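Local coordinates for fervidolysin (Fervidobacterium pennivorans, PDB 1R6V), which breaks down keratin into peptides as a subtilisin-like serine protease, which lets its bacterium grow on native feathers, at residues 32-37 / 67-72; 94-99 / 244-249. The protein carries 1 engineered substitution. One frame throughout, in Å; residues are numbered along the deposited sequence.

Interaction 1: 32-37 / 67-72; sequences GKILVG and IKLNGM
I34 and I67 form a hydrogen-bonded antiparallel pair inside the propeptide domain. Strand 33-38 and strand 64-68 are the two inner strands of its four-stranded sheet. The order of strands and helices (βαββαβ) is that of a ferredoxin-like fold. I67 N gives a nearly straight bond to I34 O at 2.8 Å. I34 N returns one to I67 O, in the carbonyl plane. K33 and K68 are the neighbouring non-hydrogen-bonded pair; their side chains lie on the face opposite I34 and I67, where K33 NZ turns to D247.

L69 continues the pairing past the strand end. L69 CB and L69 CG both lie 3.5 Å from G32 O. L69 CD1 goes further and rests beside the backbone, 3.7 Å from K33 N. L69 CD2 turns to the apolar face and meets I34 CG1 at 4.1 Å. I34 CG1 sits between its own N and carbonyl carbon (chi1 54°), and from there it also touches I67 CB. I67 CD1 reaches V36 CG2 at 3.8 Å, under helix 41-51. Helix 74-81 covers I34 and L69.

G32 O takes L69 N from above its carbonyl plane, and also a proton from a water at 2.8 Å; that water accepts from K68 NZ.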
ATOM      1  N   GLY A  32      14.784 -10.611  -7.654  1.00 19.74           N
ATOM      2  CA  GLY A  32      14.451 -11.949  -8.112  1.00 20.10           C
ATOM      3  C   GLY A  32      13.042 -12.492  -8.037  1.00 17.41           C
ATOM      4  O   GLY A  32      12.854 -13.698  -8.174  1.00 17.99           O
ATOM      5  N   LYS A  33      12.054 -11.627  -7.834  1.00 17.53           N
ATOM      6  CA  LYS A  33      10.675 -12.084  -7.743  1.00 15.92           C
ATOM      7  C   LYS A  33       9.716 -10.989  -8.184  1.00 14.00           C
ATOM      8  O   LYS A  33       9.980  -9.808  -7.958  1.00 12.89           O
ATOM      9  CB  LYS A  33      10.348 -12.468  -6.294  1.00 19.68           C
ATOM     10  CG  LYS A  33       8.876 -12.781  -6.056  1.00 24.19           C
ATOM     11  CD  LYS A  33       8.553 -12.922  -4.569  1.00 25.16           C
ATOM     12  CE  LYS A  33       9.024 -14.251  -4.011  1.00 28.87           C
ATOM     13  NZ  LYS A  33       8.489 -14.432  -2.623  1.00 28.50           N
ATOM     14  N   ILE A  34       8.623 -11.388  -8.826  1.00 13.65           N
ATOM     15  CA  ILE A  34       7.590 -10.433  -9.222  1.00 12.96           C
ATOM     16  C   ILE A  34       6.221 -10.906  -8.760  1.00 13.19           C
ATOM     17  O   ILE A  34       5.967 -12.108  -8.659  1.00 13.30           O
ATOM     18  CB  ILE A  34       7.523 -10.198 -10.758  1.00 13.32           C
ATOM     19  CG1 ILE A  34       7.365 -11.523 -11.517  1.00 14.47           C
ATOM     20  CG2 ILE A  34       8.755  -9.437 -11.210  1.00 11.39           C
ATOM     21  CD1 ILE A  34       7.166 -11.306 -13.063  1.00 13.44           C
ATOM     22  N   LEU A  35       5.354  -9.950  -8.433  1.00 12.66           N
ATOM     23  CA  LEU A  35       3.995 -10.265  -7.999  1.00 13.07           C
ATOM     24  C   LEU A  35       3.114  -9.840  -9.149  1.00 13.57           C
ATOM     25  O   LEU A  35       3.208  -8.707  -9.610  1.00 14.57           O
ATOM     26  CB  LEU A  35       3.608  -9.473  -6.737  1.00 14.97           C
ATOM     27  CG  LEU A  35       4.568  -9.503  -5.538  1.00 18.88           C
ATOM     28  CD1 LEU A  35       3.792  -9.157  -4.286  1.00 16.03           C
ATOM     29  CD2 LEU A  35       5.256 -10.825  -5.398  1.00 18.71           C
ATOM     30  N   VAL A  36       2.271 -10.752  -9.623  1.00 12.36           N
ATOM     31  CA  VAL A  36       1.403 -10.459 -10.752  1.00 13.35           C
ATOM     32  C   VAL A  36      -0.066 -10.464 -10.370  1.00 12.22           C
ATOM     33  O   VAL A  36      -0.595 -11.483  -9.930  1.00 13.74           O
ATOM     34  CB  VAL A  36       1.627 -11.486 -11.905  1.00 14.53           C
ATOM     35  CG1 VAL A  36       0.727 -11.153 -13.099  1.00 14.88           C
ATOM     36  CG2 VAL A  36       3.119 -11.464 -12.338  1.00 15.50           C
ATOM     37  N   GLY A  37      -0.703  -9.304 -10.514  1.00 11.69           N
ATOM     38  CA  GLY A  37      -2.120  -9.168 -10.243  1.00 12.44           C
ATOM     39  C   GLY A  37      -2.751  -9.406 -11.593  1.00 14.86           C
ATOM     40  O   GLY A  37      -2.413  -8.732 -12.568  1.00 16.20           O
ATOM     41  N   ILE A  67       5.887 -14.884  -8.750  1.00 14.74           N
ATOM     42  CA  ILE A  67       6.778 -15.639  -9.634  1.00 14.75           C
ATOM     43  C   ILE A  67       8.245 -15.430  -9.309  1.00 16.48           C
ATOM     44  O   ILE A  67       8.731 -14.303  -9.303  1.00 15.94           O
ATOM     45  CB  ILE A  67       6.565 -15.215 -11.105  1.00 15.09           C
ATOM     46  CG1 ILE A  67       5.096 -15.393 -11.487  1.00 14.88           C
ATOM     47  CG2 ILE A  67       7.510 -16.009 -12.033  1.00 15.57           C
ATOM     48  CD1 ILE A  67       4.753 -14.879 -12.881  1.00 16.22           C
ATOM     49  N   LYS A  68       8.957 -16.518  -9.037  1.00 17.60           N
ATOM     50  CA  LYS A  68      10.385 -16.437  -8.757  1.00 19.46           C
ATOM     51  C   LYS A  68      11.064 -16.370 -10.135  1.00 20.46           C
ATOM     52  O   LYS A  68      10.708 -17.123 -11.040  1.00 19.73           O
ATOM     53  CB  LYS A  68      10.831 -17.684  -8.001  1.00 24.01           C
ATOM     54  CG  LYS A  68      12.051 -17.467  -7.160  1.00 28.78           C
ATOM     55  CD  LYS A  68      12.516 -18.759  -6.537  1.00 32.08           C
ATOM     56  CE  LYS A  68      13.519 -18.459  -5.450  1.00 35.16           C
ATOM     57  NZ  LYS A  68      14.497 -17.431  -5.902  1.00 38.04           N
ATOM     58  N   LEU A  69      12.043 -15.480 -10.280  1.00 20.71           N
ATOM     59  CA  LEU A  69      12.720 -15.263 -11.563  1.00 23.88           C
ATOM     60  C   LEU A  69      13.865 -16.181 -12.013  1.00 26.82           C
ATOM     61  O   LEU A  69      14.257 -16.159 -13.182  1.00 27.61           O
ATOM     62  CB  LEU A  69      13.212 -13.816 -11.626  1.00 22.61           C
ATOM     63  CG  LEU A  69      12.107 -12.769 -11.452  1.00 21.29           C
ATOM     64  CD1 LEU A  69      12.703 -11.371 -11.515  1.00 17.80           C
ATOM     65  CD2 LEU A  69      11.062 -12.951 -12.540  1.00 22.77           C
ATOM     66  N   ASN A  70      14.427 -16.959 -11.105  1.00 29.83           N
ATOM     67  CA  ASN A  70      15.515 -17.866 -11.481  1.00 31.74           C
ATOM     68  C   ASN A  70      16.607 -17.251 -12.371  1.00 32.61           C
ATOM     69  O   ASN A  70      16.589 -17.433 -13.590  1.00 33.65           O
ATOM     70  CB  ASN A  70      14.966 -19.103 -12.206  1.00 34.11           C
ATOM     71  CG  ASN A  70      13.787 -19.742 -11.491  1.00 35.01           C
ATOM     72  OD1 ASN A  70      13.667 -19.686 -10.259  1.00 36.61           O
ATOM     73  ND2 ASN A  70      12.908 -20.372 -12.271  1.00 34.94           N
ATOM     74  N   GLY A  71      17.555 -16.541 -11.767  1.00 32.74           N
ATOM     75  CA  GLY A  71      18.654 -15.958 -12.519  1.00 33.86           C
ATOM     76  C   GLY A  71      18.307 -14.804 -13.444  1.00 34.41           C
ATOM     77  O   GLY A  71      18.749 -14.762 -14.594  1.00 35.83           O
ATOM     78  N   MET A  72      17.515 -13.866 -12.941  1.00 31.80           N
ATOM     79  CA  MET A  72      17.100 -12.699 -13.714  1.00 29.54           C
ATOM     80  C   MET A  72      16.682 -11.663 -12.676  1.00 26.97           C
ATOM     81  O   MET A  72      16.233 -12.027 -11.586  1.00 25.52           O
ATOM     82  CB  MET A  72      15.916 -13.076 -14.611  1.00 31.61           C
ATOM     83  CG  MET A  72      15.667 -12.159 -15.798  1.00 34.62           C
ATOM     84  SD  MET A  72      14.238 -12.667 -16.850  1.00 34.55           S
ATOM     85  CE  MET A  72      14.912 -14.054 -17.742  1.00 31.89           C
TER
HETATM   86  O   HOH W   1      14.978 -15.523  -8.200  1.00 41.32           O

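Interaction 2: 94-99 / 244-249; sequences PSYKRE and VGDDYV
D246 OD2 is gripped by two protein donors and a water. Y96 N lies 2.9 Å from D246 OD2 and comes from above the carboxylate plane, 60° out of it. R98 NH2 reaches D246 OD2 at 3.0 Å from the opposite face. The water sits 2.7 Å from D246 OD2 and is also within bonding distance of P94 O.

The other oxygen completes a side-on salt bridge. R98 NE meets D246 OD1 at 3.0 Å on its syn lone pair, almost exactly in the guanidinium plane. The two flat groups are still turned 34° apart. R98 bends at chi2 (-74°), which folds the guanidinium back so that Y96 CB lies over one of its faces. R98 NH1 is held by G272 O, and Y243 OH adds a further bond to D246 OD1.

Residues 94-99 belong to the propeptide and link its sheet to strand 99-100, which pairs antiparallel with strand 263-269 of the catalytic domain. In subtilisins the propeptide sheet packs on two surface helices and its tail runs toward the active site; here the helix met is 246-258, consistent with that pattern. R98 is about 12 Å, side chain to side chain, from D162, the probable charge-relay aspartate.

D246 opens helix 246-258, right after the N-cap residue G245. S95 points its OG at this helix start, and S95 OG accepts D246 N at 2.7 Å in a nearly straight bond. S95 OG also lies against G245 CA at 3.3 Å.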
ATOM      1  N   PRO A  94       7.257  -5.554  -7.796  1.00 12.69           N
ATOM      2  CA  PRO A  94       8.147  -6.372  -6.969  1.00 12.35           C
ATOM      3  C   PRO A  94       7.535  -6.435  -5.556  1.00 14.11           C
ATOM      4  O   PRO A  94       6.493  -5.819  -5.295  1.00 13.59           O
ATOM      5  CB  PRO A  94       9.441  -5.558  -6.954  1.00 15.21           C
ATOM      6  CG  PRO A  94       8.918  -4.155  -6.921  1.00 14.25           C
ATOM      7  CD  PRO A  94       7.792  -4.185  -7.957  1.00 14.06           C
ATOM      8  N   SER A  95       8.158  -7.197  -4.665  1.00 12.56           N
ATOM      9  CA  SER A  95       7.734  -7.220  -3.272  1.00 13.19           C
ATOM     10  C   SER A  95       8.656  -6.138  -2.728  1.00 14.63           C
ATOM     11  O   SER A  95       9.876  -6.177  -2.960  1.00 17.35           O
ATOM     12  CB  SER A  95       8.064  -8.553  -2.601  1.00 14.93           C
ATOM     13  OG  SER A  95       7.945  -8.453  -1.192  1.00 14.40           O
ATOM     14  N   TYR A  96       8.106  -5.161  -2.031  1.00 13.54           N
ATOM     15  CA  TYR A  96       8.930  -4.083  -1.515  1.00 14.46           C
ATOM     16  C   TYR A  96       9.549  -4.358  -0.149  1.00 15.89           C
ATOM     17  O   TYR A  96       9.101  -5.233   0.587  1.00 16.00           O
ATOM     18  CB  TYR A  96       8.115  -2.796  -1.471  1.00 14.37           C
ATOM     19  CG  TYR A  96       7.743  -2.304  -2.853  1.00 13.60           C
ATOM     20  CD1 TYR A  96       6.510  -2.630  -3.419  1.00 12.51           C
ATOM     21  CD2 TYR A  96       8.629  -1.530  -3.603  1.00 15.21           C
ATOM     22  CE1 TYR A  96       6.166  -2.192  -4.703  1.00 14.65           C
ATOM     23  CE2 TYR A  96       8.289  -1.084  -4.896  1.00 16.15           C
ATOM     24  CZ  TYR A  96       7.056  -1.425  -5.429  1.00 14.66           C
ATOM     25  OH  TYR A  96       6.697  -1.014  -6.692  1.00 16.11           O
ATOM     26  N   LYS A  97      10.594  -3.602   0.181  1.00 16.32           N
ATOM     27  CA  LYS A  97      11.255  -3.765   1.465  1.00 17.21           C
ATOM     28  C   LYS A  97      10.361  -3.225   2.582  1.00 15.55           C
ATOM     29  O   LYS A  97       9.744  -2.165   2.432  1.00 15.75           O
ATOM     30  CB  LYS A  97      12.586  -2.996   1.478  1.00 20.69           C
ATOM     31  CG  LYS A  97      13.624  -3.482   0.473  1.00 26.81           C
ATOM     32  CD  LYS A  97      14.183  -4.851   0.837  1.00 30.15           C
ATOM     33  CE  LYS A  97      15.284  -5.270  -0.117  1.00 33.15           C
ATOM     34  NZ  LYS A  97      16.353  -4.238  -0.199  1.00 36.64           N
ATOM     35  N   ARG A  98      10.274  -3.961   3.686  1.00 14.64           N
ATOM     36  CA  ARG A  98       9.487  -3.509   4.852  1.00 15.34           C
ATOM     37  C   ARG A  98      10.289  -3.796   6.104  1.00 16.42           C
ATOM     38  O   ARG A  98      11.104  -4.710   6.131  1.00 15.06           O
ATOM     39  CB  ARG A  98       8.168  -4.271   4.999  1.00 12.19           C
ATOM     40  CG  ARG A  98       7.325  -4.353   3.760  1.00 13.37           C
ATOM     41  CD  ARG A  98       6.618  -3.064   3.395  1.00 13.41           C
ATOM     42  NE  ARG A  98       5.911  -3.253   2.138  1.00 10.28           N
ATOM     43  CZ  ARG A  98       5.439  -2.275   1.376  1.00 13.46           C
ATOM     44  NH1 ARG A  98       5.578  -1.003   1.747  1.00 12.18           N
ATOM     45  NH2 ARG A  98       4.874  -2.567   0.203  1.00  9.95           N
ATOM     46  N   GLU A  99      10.032  -3.033   7.152  1.00 16.51           N
ATOM     47  CA  GLU A  99      10.727  -3.254   8.398  1.00 16.40           C
ATOM     48  C   GLU A  99       9.724  -3.180   9.520  1.00 15.12           C
ATOM     49  O   GLU A  99       8.712  -2.492   9.424  1.00 12.32           O
ATOM     50  CB  GLU A  99      11.801  -2.184   8.616  1.00 19.47           C
ATOM     51  CG  GLU A  99      12.798  -2.108   7.479  1.00 26.93           C
ATOM     52  CD  GLU A  99      13.887  -1.076   7.702  1.00 32.04           C
ATOM     53  OE1 GLU A  99      13.559   0.122   7.852  1.00 34.29           O
ATOM     54  OE2 GLU A  99      15.077  -1.469   7.715  1.00 36.71           O
ATOM     55  N   VAL A 244       8.882 -11.622   5.319  1.00 15.84           N
ATOM     56  CA  VAL A 244       8.511 -12.695   4.403  1.00 14.71           C
ATOM     57  C   VAL A 244       8.142 -12.250   2.995  1.00 16.33           C
ATOM     58  O   VAL A 244       8.014 -13.088   2.106  1.00 17.37           O
ATOM     59  CB  VAL A 244       7.354 -13.562   4.986  1.00 13.00           C
ATOM     60  CG1 VAL A 244       7.788 -14.162   6.312  1.00 15.45           C
ATOM     61  CG2 VAL A 244       6.087 -12.721   5.177  1.00 12.98           C
ATOM     62  N   GLY A 245       7.981 -10.948   2.787  1.00 13.92           N
ATOM     63  CA  GLY A 245       7.627 -10.459   1.462  1.00 14.61           C
ATOM     64  C   GLY A 245       6.171 -10.016   1.383  1.00 14.57           C
ATOM     65  O   GLY A 245       5.314 -10.555   2.092  1.00 14.92           O
ATOM     66  N   ASP A 246       5.890  -9.051   0.517  1.00 13.40           N
ATOM     67  CA  ASP A 246       4.526  -8.539   0.379  1.00 12.40           C
ATOM     68  C   ASP A 246       3.554  -9.636  -0.058  1.00 12.32           C
ATOM     69  O   ASP A 246       2.372  -9.629   0.329  1.00 12.18           O
ATOM     70  CB  ASP A 246       4.480  -7.390  -0.625  1.00 12.41           C
ATOM     71  CG  ASP A 246       5.144  -6.116  -0.114  1.00 12.85           C
ATOM     72  OD1 ASP A 246       5.352  -5.969   1.107  1.00 12.29           O
ATOM     73  OD2 ASP A 246       5.440  -5.246  -0.957  1.00 15.03           O
ATOM     74  N   ASP A 247       4.042 -10.577  -0.865  1.00 12.17           N
ATOM     75  CA  ASP A 247       3.205 -11.676  -1.310  1.00 12.66           C
ATOM     76  C   ASP A 247       2.838 -12.611  -0.154  1.00 12.46           C
ATOM     77  O   ASP A 247       1.674 -12.982  -0.021  1.00 12.44           O
ATOM     78  CB  ASP A 247       3.878 -12.451  -2.476  1.00 13.76           C
ATOM     79  CG  ASP A 247       5.316 -12.868  -2.179  1.00 17.47           C
ATOM     80  OD1 ASP A 247       5.953 -12.292  -1.272  1.00 16.84           O
ATOM     81  OD2 ASP A 247       5.822 -13.776  -2.882  1.00 16.20           O
ATOM     82  N   TYR A 248       3.793 -12.976   0.700  1.00 11.67           N
ATOM     83  CA  TYR A 248       3.447 -13.865   1.799  1.00 13.54           C
ATOM     84  C   TYR A 248       2.628 -13.149   2.883  1.00 13.91           C
ATOM     85  O   TYR A 248       1.807 -13.778   3.545  1.00 14.33           O
ATOM     86  CB  TYR A 248       4.697 -14.542   2.381  1.00 14.74           C
ATOM     87  CG  TYR A 248       5.280 -15.583   1.436  1.00 18.32           C
ATOM     88  CD1 TYR A 248       6.364 -15.284   0.615  1.00 21.20           C
ATOM     89  CD2 TYR A 248       4.708 -16.846   1.329  1.00 20.58           C
ATOM     90  CE1 TYR A 248       6.865 -16.231  -0.298  1.00 23.57           C
ATOM     91  CE2 TYR A 248       5.198 -17.797   0.422  1.00 23.58           C
ATOM     92  CZ  TYR A 248       6.271 -17.482  -0.382  1.00 24.71           C
ATOM     93  OH  TYR A 248       6.749 -18.413  -1.275  1.00 25.99           O
ATOM     94  N   VAL A 249       2.837 -11.847   3.053  1.00 12.99           N
ATOM     95  CA  VAL A 249       2.026 -11.098   4.017  1.00 11.96           C
ATOM     96  C   VAL A 249       0.569 -11.110   3.508  1.00 12.60           C
ATOM     97  O   VAL A 249      -0.364 -11.340   4.281  1.00 13.37           O
ATOM     98  CB  VAL A 249       2.506  -9.636   4.169  1.00 12.33           C
ATOM     99  CG1 VAL A 249       1.479  -8.838   4.997  1.00 12.92           C
ATOM    100  CG2 VAL A 249       3.874  -9.617   4.890  1.00 10.73           C
TER
HETATM  101  O   HOH W   2       4.311  -5.423  -3.422  1.00 12.62           O

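Interaction 1 lies wholly within the propeptide, while interaction 2 joins the propeptide to the catalytic domain. Their centres are about 13 Å apart. Interaction 1 is partly buried: backbone bonds and aliphatic side chains hold two neighbouring strands, and its loop end is more exposed. Interaction 2 is buried and mostly polar, with charged and hydroxyl groups meeting at a helix start. Strand 33-38 of interaction 1 packs on the start of helix 246-258 in interaction 2. K33 NZ bridges them by a salt bridge to D247 OD2 at 2.8 Å. L35 CD2 packs on D247 CB at 3.6 Å. One face of the propeptide sheet thus meets the protease, and the other carries the propeptide's own helices.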